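Local atomic coordinates of pirin-like protein (Geobacillus kaustophilus, PDB entry 2P17), a protein that binds one iron cation per subunit as a member of the pirin family of two-domain cupin proteins, its precise function being unknown. Residues A[2-7]-A[226-231]; A[145-150]-A[178-183]; A[170-175]-A[237-242]; A[190-195]-A[214-219]. One frame throughout, in Å; residues are numbered along the deposited sequence.

Overall arrangement
From the N terminus, residues 2-7 wait 219 residues for their partner, strand 224-231, so interaction 1 closes a very long loop and ties the start of the chain to the C-terminal cupin domain. Interactions 2 and 4 both close within that loop. Interaction 2 brings 145-150 against 178-183, and interaction 4, in series after it, pairs 190-195 with 214-219. Interaction 3 joins 170-175 to 237-242; it encloses interaction 4 but crosses both interaction 2 and interaction 1. Backbone bonds link strand 145-149 to 167-174, 179-185 to 224-231, and 235-242 to 189-196, so the four contacts knit together neighbouring parts of one beta fold, well away from the iron.

Interaction 1 (A[2-7]-A[226-231]); sequences AIQRRI and ELNVTA
Q4 and E226 form a parallel beta bridge that attaches the N-terminal strand to strand 224-231 of the C-terminal cupin domain. Two backbone bonds flank the pair, E226 N to I3 O (2.8 Å) and R5 N to E226 O (2.8 Å). On the face they share, the two side chains cross obliquely, with the amide and carboxylate planes 72° apart. A bend in the Q4 chain (chi2 -58°) curls its amide back, and NE2 donates to A2 O (3.1 Å) from above the carbonyl plane while making a weak bond to E226 OE1 (3.4 Å). The Q4 and N228 side chains cross at about a right angle, yet their amide planes are only 28° apart; a water bridges Q4 NE2 and N228 OD1. Were Q4 an alanine, A2 O would probably lose its side-chain donor and the water its link from this strand to N228. E226 runs extended past A2, whose CB lies 3.5 Å from E226 CD, and its OE2 forms a salt bridge with K155. R5 carries its guanidinium away from the contact, NE bonding to T225. Beyond it, the I7 and L227 side chains meet crosswise, CD1 to CD1 at 4.0 Å.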
loop_
_atom_site.group_PDB
_atom_site.type_symbol
_atom_site.label_atom_id
_atom_site.label_comp_id
_atom_site.label_asym_id
_atom_site.label_seq_id
_atom_site.Cartn_x
_atom_site.Cartn_y
_atom_site.Cartn_z
ATOM N N ALA A 2 -5.714 -20.346 13.460
ATOM C CA ALA A 2 -4.435 -19.802 12.973
ATOM C C ALA A 2 -3.827 -18.875 14.006
ATOM O O ALA A 2 -4.525 -18.333 14.860
ATOM C CB ALA A 2 -4.603 -19.073 11.643
ATOM N N ILE A 3 -2.514 -18.698 13.925
ATOM C CA ILE A 3 -1.825 -17.789 14.812
ATOM C C ILE A 3 -2.346 -16.378 14.533
ATOM O O ILE A 3 -2.332 -15.922 13.393
ATOM C CB ILE A 3 -0.301 -17.889 14.609
ATOM C CG1 ILE A 3 0.198 -19.265 15.081
ATOM C CG2 ILE A 3 0.424 -16.743 15.324
ATOM C CD1 ILE A 3 1.561 -19.667 14.544
ATOM N N GLN A 4 -2.836 -15.712 15.576
ATOM C CA GLN A 4 -3.413 -14.372 15.456
ATOM C C GLN A 4 -2.360 -13.285 15.601
ATOM O O GLN A 4 -1.682 -13.190 16.636
ATOM C CB GLN A 4 -4.501 -14.157 16.516
ATOM C CG GLN A 4 -5.694 -15.083 16.371
ATOM C CD GLN A 4 -6.366 -14.948 15.022
ATOM O OE1 GLN A 4 -6.738 -13.844 14.606
ATOM N NE2 GLN A 4 -6.515 -16.065 14.319
ATOM N N ARG A 5 -2.234 -12.448 14.576
ATOM C CA ARG A 5 -1.353 -11.295 14.671
ATOM C C ARG A 5 -1.892 -10.236 15.632
ATOM O O ARG A 5 -3.114 -10.097 15.801
ATOM C CB ARG A 5 -1.113 -10.695 13.290
ATOM C CG ARG A 5 -0.332 -11.638 12.373
ATOM C CD ARG A 5 0.702 -10.886 11.558
ATOM N NE ARG A 5 1.290 -11.717 10.507
ATOM C CZ ARG A 5 2.393 -11.384 9.831
ATOM N NH1 ARG A 5 3.042 -10.249 10.093
ATOM N NH2 ARG A 5 2.855 -12.169 8.871
ATOM N N ARG A 6 -0.958 -9.497 16.223
ATOM C CA ARG A 6 -1.227 -8.386 17.125
ATOM C C ARG A 6 -0.824 -7.097 16.420
ATOM O O ARG A 6 -0.044 -7.119 15.456
ATOM C CB ARG A 6 -0.398 -8.540 18.413
ATOM C CG ARG A 6 -0.886 -9.619 19.364
ATOM C CD ARG A 6 0.177 -9.958 20.394
ATOM N NE ARG A 6 1.207 -10.830 19.832
ATOM C CZ ARG A 6 2.437 -10.444 19.502
ATOM N NH1 ARG A 6 2.822 -9.190 19.688
ATOM N NH2 ARG A 6 3.288 -11.325 18.990
ATOM N N ILE A 7 -1.352 -5.976 16.898
ATOM C CA ILE A 7 -0.892 -4.664 16.488
ATOM C C ILE A 7 0.230 -4.229 17.423
ATOM O O ILE A 7 0.010 -4.014 18.627
ATOM C CB ILE A 7 -2.043 -3.622 16.469
ATOM C CG1 ILE A 7 -3.176 -4.072 15.521
ATOM C CG2 ILE A 7 -1.491 -2.227 16.106
ATOM C CD1 ILE A 7 -2.711 -4.491 14.112
ATOM N N GLU A 226 -3.095 -14.905 10.851
ATOM C CA GLU A 226 -4.287 -14.158 10.465
ATOM C C GLU A 226 -4.339 -12.826 11.191
ATOM O O GLU A 226 -3.848 -12.702 12.320
ATOM C CB GLU A 226 -5.549 -14.973 10.772
ATOM C CG GLU A 226 -5.805 -16.081 9.747
ATOM C CD GLU A 226 -6.966 -17.001 10.096
ATOM O OE1 GLU A 226 -7.525 -16.878 11.199
ATOM O OE2 GLU A 226 -7.282 -17.873 9.258
ATOM N N LEU A 227 -4.905 -11.827 10.517
ATOM C CA LEU A 227 -5.242 -10.569 11.163
ATOM C C LEU A 227 -6.740 -10.327 11.131
ATOM O O LEU A 227 -7.354 -10.271 10.054
ATOM C CB LEU A 227 -4.532 -9.395 10.509
ATOM C CG LEU A 227 -4.884 -8.109 11.265
ATOM C CD1 LEU A 227 -3.874 -7.867 12.369
ATOM C CD2 LEU A 227 -4.953 -6.926 10.341
ATOM N N ASN A 228 -7.311 -10.179 12.321
ATOM C CA ASN A 228 -8.727 -9.895 12.491
ATOM C C ASN A 228 -9.005 -8.396 12.448
ATOM O O ASN A 228 -8.264 -7.602 13.024
ATOM C CB ASN A 228 -9.235 -10.479 13.821
ATOM C CG ASN A 228 -9.181 -11.994 13.864
ATOM O OD1 ASN A 228 -9.121 -12.660 12.830
ATOM N ND2 ASN A 228 -9.203 -12.548 15.070
ATOM N N VAL A 229 -10.068 -8.026 11.741
ATOM C CA VAL A 229 -10.495 -6.642 11.599
ATOM C C VAL A 229 -11.989 -6.568 11.888
ATOM O O VAL A 229 -12.769 -7.272 11.248
ATOM C CB VAL A 229 -10.281 -6.141 10.140
ATOM C CG1 VAL A 229 -10.900 -4.763 9.932
ATOM C CG2 VAL A 229 -8.791 -6.107 9.794
ATOM N N THR A 230 -12.388 -5.731 12.847
ATOM C CA THR A 230 -13.821 -5.504 13.115
ATOM C C THR A 230 -14.142 -4.023 12.969
ATOM O O THR A 230 -13.563 -3.203 13.670
ATOM C CB THR A 230 -14.232 -5.987 14.529
ATOM O OG1 THR A 230 -13.886 -7.371 14.678
ATOM C CG2 THR A 230 -15.730 -5.815 14.736
ATOM N N ALA A 231 -15.064 -3.683 12.063
ATOM C CA ALA A 231 -15.443 -2.268 11.878
ATOM C C ALA A 231 -16.324 -1.796 13.022
ATOM O O ALA A 231 -17.223 -2.516 13.453
ATOM C CB ALA A 231 -16.166 -2.057 10.555
HETATM O O HOH W 1 -8.321 -18.955 12.727
HETATM O O HOH W 2 -5.652 -11.004 14.590
HETATM O O HOH W 3 -8.660 -15.291 12.663
#

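Interaction 2 (A[145-150]-A[178-183]); sequences ATIRVF and TTVVQD
A145 and V180 make the tightest touch here, the methyl CB of A145 sitting 3.4 Å from V180 CG2, shorter than usual van der Waals contact between carbons. The other branch of V180, CG1, serves I147: the two side chains reach toward each other tip to tip, with I147 CD1 3.7 Å from V180 CG1. V180 thus spreads its methyls over both residues, CG1 anti to its backbone N (chi1 177°) and CG2 beside it. At the end of the contact T178 adds its methyl CG2, 4.2 Å from A145 CB. No hydrogen bond joins the two segments. Their strand axes stay 8.7 Å apart and run nearly alongside at 22°, consistent with strands facing each other across the interior of the C-terminal cupin barrel rather than neighbours in a sheet. Strand 145-149 is held by strand 167-174, through backbone bonds of T146 to I173 and R148 to E171, while strand 179-185 lies beside strand 224-231. V174 and V170 extend the apolar layer, touching V180 and I147 respectively. At the far end Q182 brings its amide near I147, OE1 standing 4.3 Å from I147 CG2. That amide is fixed in rotation by its own strand and by the neighbouring 153-154: Q182 NE2 donates to D183 O (2.9 Å) and also to S153 O, and OE1 is bonded to S154 OG.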
loop_
_atom_site.group_PDB
_atom_site.type_symbol
_atom_site.label_atom_id
_atom_site.label_comp_id
_atom_site.label_asym_id
_atom_site.label_seq_id
_atom_site.Cartn_x
_atom_site.Cartn_y
_atom_site.Cartn_z
ATOM N N ALA A 145 -18.791 -6.933 3.822
ATOM C CA ALA A 145 -17.423 -6.513 3.482
ATOM C C ALA A 145 -16.988 -6.888 2.077
ATOM O O ALA A 145 -17.396 -7.913 1.530
ATOM C CB ALA A 145 -16.417 -7.067 4.494
ATOM N N THR A 146 -16.122 -6.058 1.514
ATOM C CA THR A 146 -15.433 -6.416 0.284
ATOM C C THR A 146 -13.949 -6.257 0.527
ATOM O O THR A 146 -13.511 -5.320 1.198
ATOM C CB THR A 146 -15.855 -5.579 -0.925
ATOM O OG1 THR A 146 -15.705 -4.195 -0.634
ATOM C CG2 THR A 146 -17.303 -5.841 -1.303
ATOM N N ILE A 147 -13.189 -7.223 0.031
ATOM C CA ILE A 147 -11.736 -7.190 0.111
ATOM C C ILE A 147 -11.237 -7.270 -1.323
ATOM O O ILE A 147 -11.344 -8.322 -1.965
ATOM C CB ILE A 147 -11.170 -8.352 0.956
ATOM C CG1 ILE A 147 -11.773 -8.325 2.370
ATOM C CG2 ILE A 147 -9.641 -8.275 1.011
ATOM C CD1 ILE A 147 -12.949 -9.276 2.533
ATOM N N ARG A 148 -10.727 -6.146 -1.827
ATOM C CA ARG A 148 -10.255 -6.032 -3.205
ATOM C C ARG A 148 -8.757 -6.274 -3.205
ATOM O O ARG A 148 -8.019 -5.658 -2.451
ATOM C CB ARG A 148 -10.573 -4.642 -3.753
ATOM C CG ARG A 148 -10.277 -4.462 -5.221
ATOM C CD ARG A 148 -10.822 -3.132 -5.701
ATOM N NE ARG A 148 -12.288 -3.120 -5.726
ATOM C CZ ARG A 148 -13.084 -2.511 -4.842
ATOM N NH1 ARG A 148 -12.608 -1.826 -3.785
ATOM N NH2 ARG A 148 -14.395 -2.607 -5.020
ATOM N N VAL A 149 -8.315 -7.204 -4.039
ATOM C CA VAL A 149 -6.930 -7.642 -4.014
ATOM C C VAL A 149 -6.162 -6.965 -5.150
ATOM O O VAL A 149 -6.387 -7.260 -6.319
ATOM C CB VAL A 149 -6.809 -9.184 -4.120
ATOM C CG1 VAL A 149 -5.366 -9.623 -3.894
ATOM C CG2 VAL A 149 -7.746 -9.862 -3.118
ATOM N N PHE A 150 -5.240 -6.070 -4.794
ATOM C CA PHE A 150 -4.398 -5.382 -5.773
ATOM C C PHE A 150 -3.098 -6.114 -6.051
ATOM O O PHE A 150 -2.515 -5.965 -7.126
ATOM C CB PHE A 150 -4.113 -3.947 -5.332
ATOM C CG PHE A 150 -5.272 -3.022 -5.553
ATOM C CD1 PHE A 150 -5.473 -2.457 -6.801
ATOM C CD2 PHE A 150 -6.172 -2.735 -4.525
ATOM C CE1 PHE A 150 -6.534 -1.599 -7.036
ATOM C CE2 PHE A 150 -7.254 -1.867 -4.754
ATOM C CZ PHE A 150 -7.434 -1.312 -6.013
ATOM N N THR A 178 -19.196 -5.776 11.266
ATOM C CA THR A 178 -18.644 -6.918 10.535
ATOM C C THR A 178 -17.164 -7.156 10.861
ATOM O O THR A 178 -16.378 -6.220 10.973
ATOM C CB THR A 178 -18.842 -6.736 9.011
ATOM O OG1 THR A 178 -20.243 -6.775 8.716
ATOM C CG2 THR A 178 -18.148 -7.853 8.204
ATOM N N THR A 179 -16.827 -8.432 11.015
ATOM C CA THR A 179 -15.458 -8.888 11.224
ATOM C C THR A 179 -14.957 -9.554 9.947
ATOM O O THR A 179 -15.667 -10.362 9.336
ATOM C CB THR A 179 -15.360 -9.863 12.426
ATOM O OG1 THR A 179 -15.785 -9.184 13.615
ATOM C CG2 THR A 179 -13.924 -10.344 12.626
ATOM N N VAL A 180 -13.734 -9.191 9.557
ATOM C CA VAL A 180 -13.056 -9.707 8.363
ATOM C C VAL A 180 -11.717 -10.266 8.804
ATOM O O VAL A 180 -11.092 -9.733 9.723
ATOM C CB VAL A 180 -12.788 -8.570 7.326
ATOM C CG1 VAL A 180 -12.017 -9.083 6.115
ATOM C CG2 VAL A 180 -14.079 -7.942 6.862
ATOM N N VAL A 181 -11.271 -11.327 8.137
ATOM C CA VAL A 181 -9.973 -11.924 8.424
ATOM C C VAL A 181 -9.086 -11.874 7.184
ATOM O O VAL A 181 -9.521 -12.261 6.084
ATOM C CB VAL A 181 -10.130 -13.406 8.846
ATOM C CG1 VAL A 181 -8.786 -14.043 9.085
ATOM C CG2 VAL A 181 -10.985 -13.520 10.101
ATOM N N GLN A 182 -7.856 -11.397 7.360
ATOM C CA GLN A 182 -6.823 -11.503 6.326
ATOM C C GLN A 182 -5.747 -12.516 6.742
ATOM O O GLN A 182 -5.160 -12.391 7.823
ATOM C CB GLN A 182 -6.188 -10.139 6.075
ATOM C CG GLN A 182 -5.010 -10.189 5.109
ATOM C CD GLN A 182 -5.405 -10.517 3.683
ATOM O OE1 GLN A 182 -6.435 -10.055 3.196
ATOM N NE2 GLN A 182 -4.586 -11.308 3.003
ATOM N N ASP A 183 -5.483 -13.493 5.874
ATOM C CA ASP A 183 -4.395 -14.468 6.073
ATOM C C ASP A 183 -3.063 -13.903 5.607
ATOM O O ASP A 183 -2.999 -13.206 4.593
ATOM C CB ASP A 183 -4.679 -15.770 5.317
ATOM C CG ASP A 183 -4.948 -15.539 3.839
ATOM O OD1 ASP A 183 -5.755 -14.644 3.508
ATOM O OD2 ASP A 183 -4.343 -16.252 3.009
#

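Interaction 3 (A[170-175]-A[237-242]); sequences VEMIVE and LLLYAG
M172, present as selenomethionine, and L237 lie side by side and point the same way, M172 CG 3.9 Å from L237 CD1. They form a hydrogen-bonded antiparallel pair, as do V170 and L239, joining neighbouring strands of the C-terminal cupin barrel. The face carrying these four residues is closely filled. V170 CG2, set between its backbone N and carbonyl carbon (chi1 of CG1 -61°), meets L239 CB at 3.7 Å, and the extended M172 chain carries CE obliquely across to L239 CD1. I147, Q182 and V229 add to the cover on this side. The face of E171 and L238 is more sparsely knit between the two strands: within this non-hydrogen-bonded pair, E171 CB and CG meet L238 CD2, CB at 3.7 Å, before the extended chain carries the carboxylate beyond it. Farther along, I173 points away and is partly exposed. Four backbone bonds hold the strands, among them L239 N to V170 O (2.9 Å) and M172 N to L237 O (2.9 Å). The carboxylate of E171 is buried but well matched: OE1 pairs with R148, and OE2 with R236 and the hydroxyl of Y65. Two arginines so close would probably favour its ionised form.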
loop_
_atom_site.group_PDB
_atom_site.type_symbol
_atom_site.label_atom_id
_atom_site.label_comp_id
_atom_site.label_asym_id
_atom_site.label_seq_id
_atom_site.Cartn_x
_atom_site.Cartn_y
_atom_site.Cartn_z
ATOM N N VAL A 170 -4.251 -5.258 -0.171
ATOM C CA VAL A 170 -5.689 -5.390 -0.247
ATOM C C VAL A 170 -6.389 -4.149 0.268
ATOM O O VAL A 170 -5.913 -3.487 1.198
ATOM C CB VAL A 170 -6.221 -6.631 0.526
ATOM C CG1 VAL A 170 -5.643 -7.951 -0.031
ATOM C CG2 VAL A 170 -5.980 -6.522 2.023
ATOM N N GLU A 171 -7.506 -3.823 -0.361
ATOM C CA GLU A 171 -8.370 -2.758 0.115
ATOM C C GLU A 171 -9.618 -3.363 0.746
ATOM O O GLU A 171 -10.330 -4.137 0.101
ATOM C CB GLU A 171 -8.741 -1.844 -1.042
ATOM C CG GLU A 171 -9.632 -0.675 -0.645
ATOM C CD GLU A 171 -10.040 0.130 -1.840
ATOM O OE1 GLU A 171 -10.162 -0.474 -2.922
ATOM O OE2 GLU A 171 -10.256 1.348 -1.688
HETATM N N MSE A 172 -9.877 -3.006 2.000
HETATM C CA MSE A 172 -11.056 -3.500 2.704
HETATM C C MSE A 172 -12.054 -2.393 2.908
HETATM O O MSE A 172 -11.689 -1.299 3.342
HETATM C CB MSE A 172 -10.685 -4.064 4.067
HETATM C CG MSE A 172 -9.681 -5.160 4.022
HETATM SE SE MSE A 172 -9.571 -5.921 5.788
HETATM C CE MSE A 172 -7.934 -6.697 5.574
ATOM N N ILE A 173 -13.306 -2.685 2.576
ATOM C CA ILE A 173 -14.432 -1.820 2.899
ATOM C C ILE A 173 -15.360 -2.676 3.754
ATOM O O ILE A 173 -15.873 -3.703 3.294
ATOM C CB ILE A 173 -15.162 -1.312 1.655
ATOM C CG1 ILE A 173 -14.200 -0.532 0.737
ATOM C CG2 ILE A 173 -16.329 -0.422 2.080
ATOM C CD1 ILE A 173 -14.807 -0.106 -0.616
ATOM N N VAL A 174 -15.543 -2.257 5.002
ATOM C CA VAL A 174 -16.183 -3.109 6.000
ATOM C C VAL A 174 -17.317 -2.346 6.669
ATOM O O VAL A 174 -17.120 -1.232 7.143
ATOM C CB VAL A 174 -15.159 -3.569 7.065
ATOM C CG1 VAL A 174 -15.772 -4.622 7.973
ATOM C CG2 VAL A 174 -13.891 -4.151 6.402
ATOM N N GLU A 175 -18.496 -2.960 6.711
ATOM C CA GLU A 175 -19.661 -2.348 7.352
ATOM C C GLU A 175 -19.548 -2.457 8.870
ATOM O O GLU A 175 -18.965 -3.417 9.387
ATOM C CB GLU A 175 -20.964 -2.987 6.841
ATOM C CG GLU A 175 -21.148 -2.983 5.307
ATOM C CD GLU A 175 -21.119 -1.595 4.682
ATOM O OE1 GLU A 175 -21.888 -0.722 5.135
ATOM O OE2 GLU A 175 -20.336 -1.377 3.724
ATOM N N LEU A 237 -9.813 0.698 4.417
ATOM C CA LEU A 237 -8.388 0.644 4.743
ATOM C C LEU A 237 -7.600 -0.078 3.657
ATOM O O LEU A 237 -8.159 -0.829 2.865
ATOM C CB LEU A 237 -8.168 -0.022 6.109
ATOM C CG LEU A 237 -8.552 -1.502 6.253
ATOM C CD1 LEU A 237 -7.496 -2.458 5.694
ATOM C CD2 LEU A 237 -8.809 -1.811 7.719
ATOM N N LEU A 238 -6.298 0.174 3.642
ATOM C CA LEU A 238 -5.355 -0.562 2.805
ATOM C C LEU A 238 -4.419 -1.362 3.691
ATOM O O LEU A 238 -3.852 -0.829 4.631
ATOM C CB LEU A 238 -4.553 0.402 1.926
ATOM C CG LEU A 238 -5.343 1.142 0.846
ATOM C CD1 LEU A 238 -4.517 2.308 0.342
ATOM C CD2 LEU A 238 -5.738 0.213 -0.281
ATOM N N LEU A 239 -4.265 -2.645 3.384
ATOM C CA LEU A 239 -3.326 -3.511 4.091
ATOM C C LEU A 239 -2.190 -3.866 3.144
ATOM O O LEU A 239 -2.428 -4.297 2.005
ATOM C CB LEU A 239 -4.027 -4.785 4.585
ATOM C CG LEU A 239 -3.245 -5.812 5.412
ATOM C CD1 LEU A 239 -4.165 -6.557 6.366
ATOM C CD2 LEU A 239 -2.512 -6.811 4.506
ATOM N N TYR A 240 -0.958 -3.703 3.628
ATOM C CA TYR A 240 0.242 -3.993 2.852
ATOM C C TYR A 240 1.086 -4.969 3.645
ATOM O O TYR A 240 1.377 -4.713 4.808
ATOM C CB TYR A 240 1.089 -2.745 2.680
ATOM C CG TYR A 240 0.475 -1.554 1.985
ATOM C CD1 TYR A 240 0.678 -1.346 0.621
ATOM C CD2 TYR A 240 -0.246 -0.592 2.697
ATOM C CE1 TYR A 240 0.170 -0.195 -0.020
ATOM C CE2 TYR A 240 -0.753 0.551 2.065
ATOM C CZ TYR A 240 -0.542 0.733 0.707
ATOM O OH TYR A 240 -1.035 1.867 0.094
ATOM N N ALA A 241 1.503 -6.078 3.032
ATOM C CA ALA A 241 2.400 -7.003 3.711
ATOM C C ALA A 241 3.257 -7.674 2.675
ATOM O O ALA A 241 2.780 -7.976 1.588
ATOM C CB ALA A 241 1.607 -8.029 4.498
ATOM N N GLY A 242 4.526 -7.897 2.983
ATOM C CA GLY A 242 5.405 -8.468 1.985
ATOM C C GLY A 242 6.476 -9.356 2.570
ATOM O O GLY A 242 6.721 -9.351 3.777
#

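Interaction 4 (A[190-195]-A[214-219]); sequences GFLYIL and LFFSRH
G190 meets F216 through its backbone, its carbonyl O accepting a bond from F216 N at 3.0 Å, while G190 N donates to a water that probably also reaches F216 O. Having no side chain suits G190 here, because the F216 ring lies where one would crowd it. The ring then runs on beneath the next residue: F191 CA sits over the centre of one of its faces, 3.6 Å above the plane. F191 and F215 form a non-hydrogen-bonded pair on the opposite face of the sheet, side by side and pointing the same way. F191 CB lies 3.5 Å from F215 CD1; with CG between the backbone N and the carbonyl carbon (chi1 64°), its ring stands beside that of F215, and the two meet obliquely, planes 38° apart. This antiparallel pairing of strands 189-196 and 212-216 belongs to the C-terminal cupin domain; strand 235-242 borders the first, where Y240 meets F191, and the N-terminal strand borders the second, where R9 makes a cation-pi contact with F215. L192 exchanges two backbone bonds with L214, N to O at 2.9 Å and O to N at 2.8 Å. Its CD2 approaches the F216 ring at the edge, in plane, 3.9 Å from CE1. Shortening F216 to alanine is likely to open a gap beneath the F191 backbone and deprive L192 CD2 of its aromatic neighbour. I194 comes last, laying CD1 obliquely against L214 CD1 at 4.1 Å, with F201 touching both.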
loop_
_atom_site.group_PDB
_atom_site.type_symbol
_atom_site.label_atom_id
_atom_site.label_comp_id
_atom_site.label_asym_id
_atom_site.label_seq_id
_atom_site.Cartn_x
_atom_site.Cartn_y
_atom_site.Cartn_z
ATOM N N GLY A 190 4.225 -6.462 7.703
ATOM C CA GLY A 190 3.231 -5.549 7.169
ATOM C C GLY A 190 2.549 -4.632 8.148
ATOM O O GLY A 190 2.908 -4.547 9.330
ATOM N N PHE A 191 1.545 -3.945 7.628
ATOM C CA PHE A 191 0.840 -2.926 8.365
ATOM C C PHE A 191 -0.421 -2.608 7.579
ATOM O O PHE A 191 -0.583 -3.046 6.432
ATOM C CB PHE A 191 1.719 -1.661 8.503
ATOM C CG PHE A 191 2.037 -1.004 7.189
ATOM C CD1 PHE A 191 1.194 -0.020 6.690
ATOM C CD2 PHE A 191 3.115 -1.420 6.421
ATOM C CE1 PHE A 191 1.437 0.563 5.453
ATOM C CE2 PHE A 191 3.373 -0.850 5.179
ATOM C CZ PHE A 191 2.543 0.147 4.694
ATOM N N LEU A 192 -1.299 -1.823 8.171
ATOM C CA LEU A 192 -2.431 -1.284 7.415
ATOM C C LEU A 192 -2.561 0.208 7.659
ATOM O O LEU A 192 -2.067 0.715 8.664
ATOM C CB LEU A 192 -3.749 -2.047 7.710
ATOM C CG LEU A 192 -4.243 -2.089 9.157
ATOM C CD1 LEU A 192 -4.958 -0.798 9.567
ATOM C CD2 LEU A 192 -5.158 -3.293 9.369
ATOM N N TYR A 193 -3.198 0.903 6.728
ATOM C CA TYR A 193 -3.443 2.326 6.880
ATOM C C TYR A 193 -4.924 2.578 6.680
ATOM O O TYR A 193 -5.511 2.101 5.705
ATOM C CB TYR A 193 -2.606 3.138 5.873
ATOM C CG TYR A 193 -2.891 4.611 5.963
ATOM C CD1 TYR A 193 -2.400 5.361 7.019
ATOM C CD2 TYR A 193 -3.697 5.243 5.007
ATOM C CE1 TYR A 193 -2.676 6.717 7.114
ATOM C CE2 TYR A 193 -3.997 6.603 5.103
ATOM C CZ TYR A 193 -3.465 7.325 6.159
ATOM O OH TYR A 193 -3.740 8.676 6.281
ATOM N N ILE A 194 -5.540 3.322 7.604
ATOM C CA ILE A 194 -6.976 3.498 7.586
ATOM C C ILE A 194 -7.348 4.787 6.858
ATOM O O ILE A 194 -6.919 5.873 7.244
ATOM C CB ILE A 194 -7.574 3.482 9.018
ATOM C CG1 ILE A 194 -7.211 2.167 9.705
ATOM C CG2 ILE A 194 -9.087 3.625 8.950
ATOM C CD1 ILE A 194 -7.537 2.127 11.190
ATOM N N LEU A 195 -8.157 4.640 5.810
ATOM C CA LEU A 195 -8.608 5.774 5.008
ATOM C C LEU A 195 -9.843 6.457 5.593
ATOM O O LEU A 195 -9.981 7.688 5.509
ATOM C CB LEU A 195 -8.924 5.313 3.577
ATOM C CG LEU A 195 -7.742 4.733 2.797
ATOM C CD1 LEU A 195 -8.231 3.992 1.557
ATOM C CD2 LEU A 195 -6.769 5.832 2.445
ATOM N N LEU A 214 -1.322 0.958 11.395
ATOM C CA LEU A 214 -1.243 -0.063 12.449
ATOM C C LEU A 214 -0.307 -1.147 11.973
ATOM O O LEU A 214 -0.549 -1.741 10.931
ATOM C CB LEU A 214 -2.632 -0.629 12.764
ATOM C CG LEU A 214 -3.522 0.210 13.689
ATOM C CD1 LEU A 214 -3.978 1.507 13.028
ATOM C CD2 LEU A 214 -4.739 -0.604 14.084
ATOM N N PHE A 215 0.777 -1.366 12.721
ATOM C CA PHE A 215 1.832 -2.290 12.305
ATOM C C PHE A 215 1.641 -3.639 12.955
ATOM O O PHE A 215 1.235 -3.712 14.118
ATOM C CB PHE A 215 3.201 -1.716 12.664
ATOM C CG PHE A 215 3.519 -0.466 11.916
ATOM C CD1 PHE A 215 4.222 -0.517 10.712
ATOM C CD2 PHE A 215 3.059 0.769 12.373
ATOM C CE1 PHE A 215 4.486 0.646 9.995
ATOM C CE2 PHE A 215 3.313 1.930 11.666
ATOM C CZ PHE A 215 4.032 1.875 10.484
ATOM N N PHE A 216 1.971 -4.706 12.224
ATOM C CA PHE A 216 1.685 -6.064 12.671
ATOM C C PHE A 216 2.887 -6.701 13.374
ATOM O O PHE A 216 4.027 -6.468 13.001
ATOM C CB PHE A 216 1.269 -6.987 11.502
ATOM C CG PHE A 216 0.199 -6.421 10.599
ATOM C CD1 PHE A 216 -0.777 -5.545 11.087
ATOM C CD2 PHE A 216 0.142 -6.808 9.253
ATOM C CE1 PHE A 216 -1.752 -5.031 10.238
ATOM C CE2 PHE A 216 -0.842 -6.302 8.400
ATOM C CZ PHE A 216 -1.797 -5.417 8.896
ATOM N N SER A 217 2.587 -7.541 14.364
ATOM C CA SER A 217 3.582 -8.422 14.959
ATOM C C SER A 217 4.244 -9.292 13.907
ATOM O O SER A 217 3.648 -9.609 12.888
ATOM C CB SER A 217 2.926 -9.324 16.016
ATOM O OG SER A 217 1.772 -9.958 15.487
ATOM N N ARG A 218 5.475 -9.687 14.197
ATOM C CA ARG A 218 6.232 -10.587 13.344
ATOM C C ARG A 218 6.113 -12.019 13.823
ATOM O O ARG A 218 5.983 -12.271 15.024
ATOM C CB ARG A 218 7.704 -10.184 13.353
ATOM C CG ARG A 218 7.977 -8.769 12.829
ATOM C CD ARG A 218 7.756 -8.637 11.328
ATOM N NE ARG A 218 8.761 -9.339 10.529
ATOM C CZ ARG A 218 9.943 -8.839 10.136
ATOM N NH1 ARG A 218 10.329 -7.614 10.471
ATOM N NH2 ARG A 218 10.766 -9.593 9.418
ATOM N N HIS A 219 6.146 -12.951 12.872
ATOM C CA HIS A 219 6.030 -14.364 13.178
ATOM C C HIS A 219 7.093 -15.148 12.410
ATOM O O HIS A 219 7.997 -14.557 11.832
ATOM C CB HIS A 219 4.585 -14.815 12.920
ATOM C CG HIS A 219 3.605 -14.043 13.740
ATOM N ND1 HIS A 219 3.230 -14.438 15.004
ATOM C CD2 HIS A 219 3.011 -12.845 13.527
ATOM C CE1 HIS A 219 2.414 -13.536 15.521
ATOM N NE2 HIS A 219 2.262 -12.562 14.643
HETATM O O HOH W 4 4.814 -7.437 10.442
#